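Local coordinates for protein aspartate--tRNA(Asp/Asn) ligase (Thermus thermophilus, PDB 1N9W) that charges both tRNA(Asp) and tRNA(Asn) with L-aspartate, first activating the amino acid with ATP and then passing it to the acceptor end of the tRNA, at residues B[121-126]-B[250-255]; B[393-398]-B[405-410]. All blocks are in the same frame, centred on the assembly; numbering follows the deposited sequence.

How the contacts relate
Read from the N terminus, the chain makes the OB-fold anticodon-binding domain and then enters the class II catalytic domain, where both contacts lie. Contact 1 closes a long loop of 123 residues, bringing the short helix 250-255 back onto the start of helix 119-141. Contact 2 opens only after contact 1 has closed, in series, neither nesting nor crossing; it closes a short connection of six residues, mostly the rest of helix 394-402. About 13 Å apart between centres, they meet where P124 and L125 pack on the backbone oxygens of Y409 and A410, joining the dimer-facing helix to the 3-10 segment after the probable ATP-site helix; P124 O also meets T398 CG2 of that helix.

Contact 1: B[121-126]-B[250-255]; sequences ARAPLK and GDEIRL
E252 reaches from the short helix 250-255 across to A123 and K126 near the start of helix 119-141, which faces the second subunit and corresponds to the long helix of class II motif 1. This helix-helix packing lies within the catalytic domain, away from the substrate sites. The two short axes approach to 9.0 Å and run closer to antiparallel than parallel, at 132° between their directions.

The apolar part is small. A123 presents its methyl to the foot of the glutamate, its CB lying 3.8 Å from CG of E252, while CD2 of L255, one turn further along, reaches the same methyl more loosely at 4.3 Å. L256, in the chain just beyond, also touches A123 and extends this patch.

Between the longer side chains, contact is made by aliphatic carbon against carboxylate. K126 has its CG anti to the backbone N (chi1 -179°), which carries that carbon against the glutamate; K126 CG lies 3.4 Å from E252 CD, with both carboxylate oxygens nearby. The lysine then bends at chi2 and takes its ammonium elsewhere: NZ makes a weak hydrogen bond to T145 of the second subunit. Replacing E252 by an alanine would probably open a gap beside the A123 methyl and strip K126 CG of its cover.

Electrostatics act over a longer range. R122 is held by the second subunit, where NH2 bonds the carbonyl of V189, and NH1 weakly bonds the carbonyl of D38 in its own chain. The acid may still be steadied by the two positive charges, though they are too far for salt bridges: E252 OE2 stands 6.1 Å from R122 NH1 and 5.8 Å from K126 NZ.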
ATOM      1  N   ALA B 121       1.895 -11.288 -19.871  1.00 25.57           N
ATOM      2  CA  ALA B 121       2.252 -11.873 -18.588  1.00 23.99           C
ATOM      3  C   ALA B 121       2.306 -10.828 -17.469  1.00 22.99           C
ATOM      4  O   ALA B 121       1.932 -11.114 -16.329  1.00 22.22           O
ATOM      5  CB  ALA B 121       3.597 -12.591 -18.700  1.00 21.51           C
ATOM      6  N   ARG B 122       2.752  -9.621 -17.805  1.00 20.94           N
ATOM      7  CA  ARG B 122       2.887  -8.527 -16.829  1.00 21.53           C
ATOM      8  C   ARG B 122       1.583  -7.736 -16.629  1.00 20.08           C
ATOM      9  O   ARG B 122       1.364  -7.147 -15.570  1.00 18.67           O
ATOM     10  CB  ARG B 122       3.967  -7.542 -17.318  1.00 22.93           C
ATOM     11  CG  ARG B 122       3.374  -6.332 -18.062  1.00 25.21           C
ATOM     12  CD  ARG B 122       4.025  -5.978 -19.409  1.00 26.29           C
ATOM     13  NE  ARG B 122       5.332  -5.367 -19.293  1.00 24.63           N
ATOM     14  CZ  ARG B 122       5.844  -4.502 -20.173  1.00 24.77           C
ATOM     15  NH1 ARG B 122       5.161  -4.125 -21.246  1.00 20.52           N
ATOM     16  NH2 ARG B 122       7.063  -4.011 -19.977  1.00 22.15           N
ATOM     17  N   ALA B 123       0.737  -7.723 -17.657  1.00 17.46           N
ATOM     18  CA  ALA B 123      -0.502  -6.958 -17.620  1.00 20.85           C
ATOM     19  C   ALA B 123      -1.416  -7.147 -16.397  1.00 21.09           C
ATOM     20  O   ALA B 123      -1.921  -6.172 -15.840  1.00 20.13           O
ATOM     21  CB  ALA B 123      -1.292  -7.187 -18.919  1.00 18.50           C
ATOM     22  N   PRO B 124      -1.641  -8.395 -15.958  1.00 22.81           N
ATOM     23  CA  PRO B 124      -2.514  -8.600 -14.789  1.00 23.34           C
ATOM     24  C   PRO B 124      -1.986  -7.910 -13.521  1.00 25.42           C
ATOM     25  O   PRO B 124      -2.765  -7.455 -12.676  1.00 25.16           O
ATOM     26  CB  PRO B 124      -2.538 -10.126 -14.634  1.00 23.30           C
ATOM     27  CG  PRO B 124      -2.315 -10.620 -16.036  1.00 24.16           C
ATOM     28  CD  PRO B 124      -1.229  -9.684 -16.543  1.00 21.86           C
ATOM     29  N   LEU B 125      -0.665  -7.836 -13.387  1.00 25.22           N
ATOM     30  CA  LEU B 125      -0.069  -7.199 -12.220  1.00 26.55           C
ATOM     31  C   LEU B 125      -0.239  -5.676 -12.297  1.00 23.83           C
ATOM     32  O   LEU B 125      -0.412  -5.006 -11.276  1.00 24.83           O
ATOM     33  CB  LEU B 125       1.426  -7.571 -12.113  1.00 27.58           C
ATOM     34  CG  LEU B 125       1.770  -9.060 -11.933  1.00 29.42           C
ATOM     35  CD1 LEU B 125       3.280  -9.257 -11.841  1.00 30.79           C
ATOM     36  CD2 LEU B 125       1.102  -9.587 -10.662  1.00 30.98           C
ATOM     37  N   LYS B 126      -0.202  -5.147 -13.515  1.00 22.76           N
ATOM     38  CA  LYS B 126      -0.363  -3.718 -13.752  1.00 23.43           C
ATOM     39  C   LYS B 126      -1.811  -3.345 -13.410  1.00 23.71           C
ATOM     40  O   LYS B 126      -2.078  -2.306 -12.802  1.00 21.74           O
ATOM     41  CB  LYS B 126      -0.056  -3.403 -15.219  1.00 24.28           C
ATOM     42  CG  LYS B 126      -0.159  -1.937 -15.618  1.00 29.13           C
ATOM     43  CD  LYS B 126       0.839  -1.077 -14.871  1.00 28.88           C
ATOM     44  CE  LYS B 126       0.855   0.354 -15.403  1.00 32.59           C
ATOM     45  NZ  LYS B 126       1.617   1.273 -14.484  1.00 31.72           N
ATOM     46  N   GLY B 250      -6.021   0.865 -19.060  1.00 28.40           N
ATOM     47  CA  GLY B 250      -6.853   0.533 -20.200  1.00 27.63           C
ATOM     48  C   GLY B 250      -6.184  -0.394 -21.192  1.00 28.20           C
ATOM     49  O   GLY B 250      -6.754  -1.414 -21.575  1.00 30.31           O
ATOM     50  N   ASP B 251      -4.973  -0.049 -21.611  1.00 28.45           N
ATOM     51  CA  ASP B 251      -4.248  -0.866 -22.580  1.00 28.76           C
ATOM     52  C   ASP B 251      -4.069  -2.302 -22.123  1.00 28.66           C
ATOM     53  O   ASP B 251      -4.187  -3.233 -22.921  1.00 29.65           O
ATOM     54  CB  ASP B 251      -2.880  -0.254 -22.881  1.00 29.97           C
ATOM     55  CG  ASP B 251      -2.992   1.094 -23.544  1.00 31.97           C
ATOM     56  OD1 ASP B 251      -4.001   1.322 -24.252  1.00 32.88           O
ATOM     57  OD2 ASP B 251      -2.073   1.930 -23.379  1.00 32.20           O
ATOM     58  N   GLU B 252      -3.770  -2.481 -20.843  1.00 27.12           N
ATOM     59  CA  GLU B 252      -3.590  -3.811 -20.292  1.00 26.58           C
ATOM     60  C   GLU B 252      -4.906  -4.590 -20.390  1.00 27.45           C
ATOM     61  O   GLU B 252      -4.939  -5.755 -20.802  1.00 26.19           O
ATOM     62  CB  GLU B 252      -3.147  -3.725 -18.823  1.00 25.43           C
ATOM     63  CG  GLU B 252      -1.661  -3.428 -18.573  1.00 25.73           C
ATOM     64  CD  GLU B 252      -1.241  -1.984 -18.879  1.00 25.84           C
ATOM     65  OE1 GLU B 252      -2.082  -1.069 -18.794  1.00 25.50           O
ATOM     66  OE2 GLU B 252      -0.056  -1.775 -19.177  1.00 27.66           O
ATOM     67  N   ILE B 253      -5.998  -3.940 -20.019  1.00 27.53           N
ATOM     68  CA  ILE B 253      -7.299  -4.589 -20.068  1.00 29.68           C
ATOM     69  C   ILE B 253      -7.637  -5.018 -21.495  1.00 32.46           C
ATOM     70  O   ILE B 253      -8.027  -6.165 -21.728  1.00 32.43           O
ATOM     71  CB  ILE B 253      -8.374  -3.654 -19.510  1.00 27.94           C
ATOM     72  CG1 ILE B 253      -8.160  -3.514 -17.998  1.00 26.10           C
ATOM     73  CG2 ILE B 253      -9.763  -4.189 -19.840  1.00 28.51           C
ATOM     74  CD1 ILE B 253      -8.922  -2.376 -17.361  1.00 25.87           C
ATOM     75  N   ARG B 254      -7.471  -4.103 -22.445  1.00 34.17           N
ATOM     76  CA  ARG B 254      -7.753  -4.409 -23.841  1.00 35.20           C
ATOM     77  C   ARG B 254      -6.810  -5.471 -24.401  1.00 36.42           C
ATOM     78  O   ARG B 254      -7.229  -6.351 -25.153  1.00 37.82           O
ATOM     79  CB  ARG B 254      -7.668  -3.139 -24.686  1.00 35.82           C
ATOM     80  CG  ARG B 254      -8.854  -2.208 -24.510  1.00 37.63           C
ATOM     81  CD  ARG B 254      -8.793  -1.069 -25.512  1.00 40.34           C
ATOM     82  NE  ARG B 254      -7.758  -0.086 -25.176  1.00 40.15           N
ATOM     83  CZ  ARG B 254      -7.867   0.794 -24.186  1.00 40.69           C
ATOM     84  NH1 ARG B 254      -8.963   0.813 -23.434  1.00 41.51           N
ATOM     85  NH2 ARG B 254      -6.891   1.661 -23.954  1.00 39.93           N
ATOM     86  N   LEU B 255      -5.536  -5.394 -24.032  1.00 36.08           N
ATOM     87  CA  LEU B 255      -4.553  -6.359 -24.514  1.00 35.29           C
ATOM     88  C   LEU B 255      -4.946  -7.789 -24.133  1.00 35.82           C
ATOM     89  O   LEU B 255      -4.845  -8.707 -24.945  1.00 36.38           O
ATOM     90  CB  LEU B 255      -3.180  -6.021 -23.933  1.00 35.77           C
ATOM     91  CG  LEU B 255      -2.077  -7.067 -24.098  1.00 35.19           C
ATOM     92  CD1 LEU B 255      -1.602  -7.098 -25.548  1.00 36.08           C
ATOM     93  CD2 LEU B 255      -0.935  -6.733 -23.157  1.00 33.35           C
TER

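Contact 2: B[393-398]-B[405-410]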
ATOM      1  N   GLY B 393     -10.127 -10.573  -1.806  1.00 29.11           N
ATOM      2  CA  GLY B 393      -9.031 -11.364  -2.340  1.00 28.44           C
ATOM      3  C   GLY B 393      -8.559 -10.679  -3.601  1.00 27.25           C
ATOM      4  O   GLY B 393      -9.116 -10.898  -4.678  1.00 27.67           O
ATOM      5  N   ALA B 394      -7.536  -9.841  -3.461  1.00 27.01           N
ATOM      6  CA  ALA B 394      -6.991  -9.089  -4.586  1.00 26.91           C
ATOM      7  C   ALA B 394      -6.754  -9.924  -5.844  1.00 26.24           C
ATOM      8  O   ALA B 394      -7.259  -9.583  -6.909  1.00 25.98           O
ATOM      9  CB  ALA B 394      -5.691  -8.386  -4.158  1.00 27.99           C
ATOM     10  N   GLU B 395      -5.997 -11.011  -5.730  1.00 26.09           N
ATOM     11  CA  GLU B 395      -5.720 -11.834  -6.900  1.00 29.07           C
ATOM     12  C   GLU B 395      -6.943 -12.468  -7.547  1.00 29.05           C
ATOM     13  O   GLU B 395      -7.016 -12.550  -8.772  1.00 28.82           O
ATOM     14  CB  GLU B 395      -4.714 -12.938  -6.578  1.00 31.24           C
ATOM     15  CG  GLU B 395      -3.283 -12.466  -6.463  1.00 38.29           C
ATOM     16  CD  GLU B 395      -2.920 -12.083  -5.057  1.00 41.35           C
ATOM     17  OE1 GLU B 395      -3.646 -11.254  -4.464  1.00 48.62           O
ATOM     18  OE2 GLU B 395      -1.920 -12.616  -4.534  1.00 41.59           O
ATOM     19  N   ARG B 396      -7.894 -12.930  -6.742  1.00 30.28           N
ATOM     20  CA  ARG B 396      -9.096 -13.560  -7.294  1.00 31.23           C
ATOM     21  C   ARG B 396      -9.900 -12.556  -8.093  1.00 30.42           C
ATOM     22  O   ARG B 396     -10.398 -12.862  -9.177  1.00 29.04           O
ATOM     23  CB  ARG B 396      -9.975 -14.118  -6.184  1.00 32.92           C
ATOM     24  CG  ARG B 396      -9.449 -15.381  -5.588  1.00 36.86           C
ATOM     25  CD  ARG B 396     -10.402 -15.899  -4.546  1.00 40.68           C
ATOM     26  NE  ARG B 396      -9.980 -17.218  -4.097  1.00 45.17           N
ATOM     27  CZ  ARG B 396     -10.593 -17.926  -3.156  1.00 47.41           C
ATOM     28  NH1 ARG B 396     -11.674 -17.450  -2.545  1.00 47.05           N
ATOM     29  NH2 ARG B 396     -10.116 -19.117  -2.827  1.00 47.85           N
ATOM     30  N   LEU B 397     -10.036 -11.359  -7.539  1.00 29.49           N
ATOM     31  CA  LEU B 397     -10.769 -10.313  -8.217  1.00 29.52           C
ATOM     32  C   LEU B 397     -10.115 -10.062  -9.568  1.00 29.48           C
ATOM     33  O   LEU B 397     -10.778 -10.069 -10.604  1.00 29.07           O
ATOM     34  CB  LEU B 397     -10.743  -9.035  -7.383  1.00 29.22           C
ATOM     35  CG  LEU B 397     -11.308  -7.765  -8.021  1.00 27.64           C
ATOM     36  CD1 LEU B 397     -12.729  -8.004  -8.527  1.00 27.86           C
ATOM     37  CD2 LEU B 397     -11.276  -6.668  -6.980  1.00 25.93           C
ATOM     38  N   THR B 398      -8.801  -9.863  -9.541  1.00 29.76           N
ATOM     39  CA  THR B 398      -8.019  -9.592 -10.746  1.00 28.79           C
ATOM     40  C   THR B 398      -8.139 -10.735 -11.739  1.00 30.35           C
ATOM     41  O   THR B 398      -8.298 -10.518 -12.939  1.00 29.29           O
ATOM     42  CB  THR B 398      -6.517  -9.399 -10.405  1.00 27.61           C
ATOM     43  OG1 THR B 398      -6.355  -8.236  -9.585  1.00 28.04           O
ATOM     44  CG2 THR B 398      -5.689  -9.242 -11.670  1.00 25.23           C
ATOM     45  N   PRO B 405      -6.674 -17.945 -16.553  1.00 44.53           N
ATOM     46  CA  PRO B 405      -6.745 -19.370 -16.229  1.00 45.70           C
ATOM     47  C   PRO B 405      -6.903 -19.613 -14.734  1.00 46.26           C
ATOM     48  O   PRO B 405      -7.963 -20.035 -14.275  1.00 46.28           O
ATOM     49  CB  PRO B 405      -5.420 -19.903 -16.754  1.00 46.05           C
ATOM     50  CG  PRO B 405      -5.210 -19.074 -17.978  1.00 46.15           C
ATOM     51  CD  PRO B 405      -5.583 -17.681 -17.510  1.00 45.29           C
ATOM     52  N   ASN B 406      -5.838 -19.349 -13.983  1.00 47.36           N
ATOM     53  CA  ASN B 406      -5.855 -19.532 -12.538  1.00 47.84           C
ATOM     54  C   ASN B 406      -5.326 -18.296 -11.805  1.00 47.96           C
ATOM     55  O   ASN B 406      -4.818 -17.359 -12.422  1.00 46.69           O
ATOM     56  CB  ASN B 406      -5.035 -20.760 -12.150  1.00 49.76           C
ATOM     57  CG  ASN B 406      -3.606 -20.672 -12.617  1.00 52.81           C
ATOM     58  OD1 ASN B 406      -2.828 -19.853 -12.124  1.00 53.67           O
ATOM     59  ND2 ASN B 406      -3.247 -21.509 -13.586  1.00 55.68           N
ATOM     60  N   VAL B 407      -5.445 -18.312 -10.483  1.00 47.76           N
ATOM     61  CA  VAL B 407      -5.026 -17.201  -9.643  1.00 47.00           C
ATOM     62  C   VAL B 407      -3.536 -16.863  -9.677  1.00 47.43           C
ATOM     63  O   VAL B 407      -3.151 -15.725  -9.401  1.00 47.12           O
ATOM     64  CB  VAL B 407      -5.442 -17.458  -8.172  1.00 46.27           C
ATOM     65  CG1 VAL B 407      -4.539 -18.510  -7.549  1.00 44.72           C
ATOM     66  CG2 VAL B 407      -5.399 -16.172  -7.386  1.00 45.32           C
ATOM     67  N   ARG B 408      -2.699 -17.838 -10.015  1.00 47.90           N
ATOM     68  CA  ARG B 408      -1.253 -17.611 -10.053  1.00 49.73           C
ATOM     69  C   ARG B 408      -0.854 -16.570 -11.099  1.00 49.31           C
ATOM     70  O   ARG B 408       0.234 -15.997 -11.027  1.00 46.70           O
ATOM     71  CB  ARG B 408      -0.519 -18.929 -10.324  1.00 52.42           C
ATOM     72  CG  ARG B 408      -0.992 -20.089  -9.451  1.00 57.48           C
ATOM     73  CD  ARG B 408      -0.036 -21.279  -9.488  1.00 61.06           C
ATOM     74  NE  ARG B 408       1.178 -21.029  -8.708  1.00 66.08           N
ATOM     75  CZ  ARG B 408       2.156 -21.914  -8.528  1.00 67.46           C
ATOM     76  NH1 ARG B 408       2.070 -23.121  -9.075  1.00 68.99           N
ATOM     77  NH2 ARG B 408       3.221 -21.597  -7.798  1.00 66.93           N
ATOM     78  N   TYR B 409      -1.744 -16.335 -12.063  1.00 49.15           N
ATOM     79  CA  TYR B 409      -1.516 -15.367 -13.133  1.00 49.78           C
ATOM     80  C   TYR B 409      -1.657 -13.919 -12.671  1.00 48.97           C
ATOM     81  O   TYR B 409      -1.380 -12.992 -13.431  1.00 49.06           O
ATOM     82  CB  TYR B 409      -2.487 -15.615 -14.293  1.00 52.65           C
ATOM     83  CG  TYR B 409      -2.105 -16.772 -15.190  1.00 56.27           C
ATOM     84  CD1 TYR B 409      -1.923 -18.053 -14.669  1.00 57.99           C
ATOM     85  CD2 TYR B 409      -1.906 -16.583 -16.558  1.00 57.82           C
ATOM     86  CE1 TYR B 409      -1.548 -19.116 -15.484  1.00 59.66           C
ATOM     87  CE2 TYR B 409      -1.529 -17.640 -17.385  1.00 59.38           C
ATOM     88  CZ  TYR B 409      -1.350 -18.905 -16.840  1.00 60.48           C
ATOM     89  OH  TYR B 409      -0.961 -19.959 -17.636  1.00 62.61           O
ATOM     90  N   ALA B 410      -2.094 -13.726 -11.431  1.00 47.76           N
ATOM     91  CA  ALA B 410      -2.271 -12.386 -10.878  1.00 47.09           C
ATOM     92  C   ALA B 410      -1.271 -12.163  -9.756  1.00 47.12           C
ATOM     93  O   ALA B 410      -1.335 -11.168  -9.034  1.00 47.79           O
ATOM     94  CB  ALA B 410      -3.687 -12.227 -10.351  1.00 47.12           C
TER
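E395, in the first turn of helix 394-402, meets V407 and A410 of the segment that doubles back after the helix. Strand 387-393 running into this helix is class II motif 3, and residues 393-396 probably bind ATP. The CB of E395 touches V407 CG2 at 3.4 Å; that methyl is anti to the valine's own backbone N, and it also comes near the backbone N of R396. With E395 CG set beside its backbone N (chi1 -76°), this next carbon lies over the A410 carbonyl, CG to A410 O being 3.5 Å. The chain then bends, and the carboxylate finds its partners beyond the two segments: OE2 forms a salt bridge with R411, and OE1 accepts from the backbone N of L215. One turn on, T398 CG2 rests on A410 CB at 3.8 Å, while T398 OG1 turns back to bond A394 O at 3.1 Å. That carbonyl also receives T398 N. The 3-10 segment 407-410 packs on the helix through V407 and A410. Helix 119-141 covers E395 and T398 through Q128, strand 215-222 packs on A394, and strand 344-351 takes R396, whose NH1 bonds the carbonyl of E345.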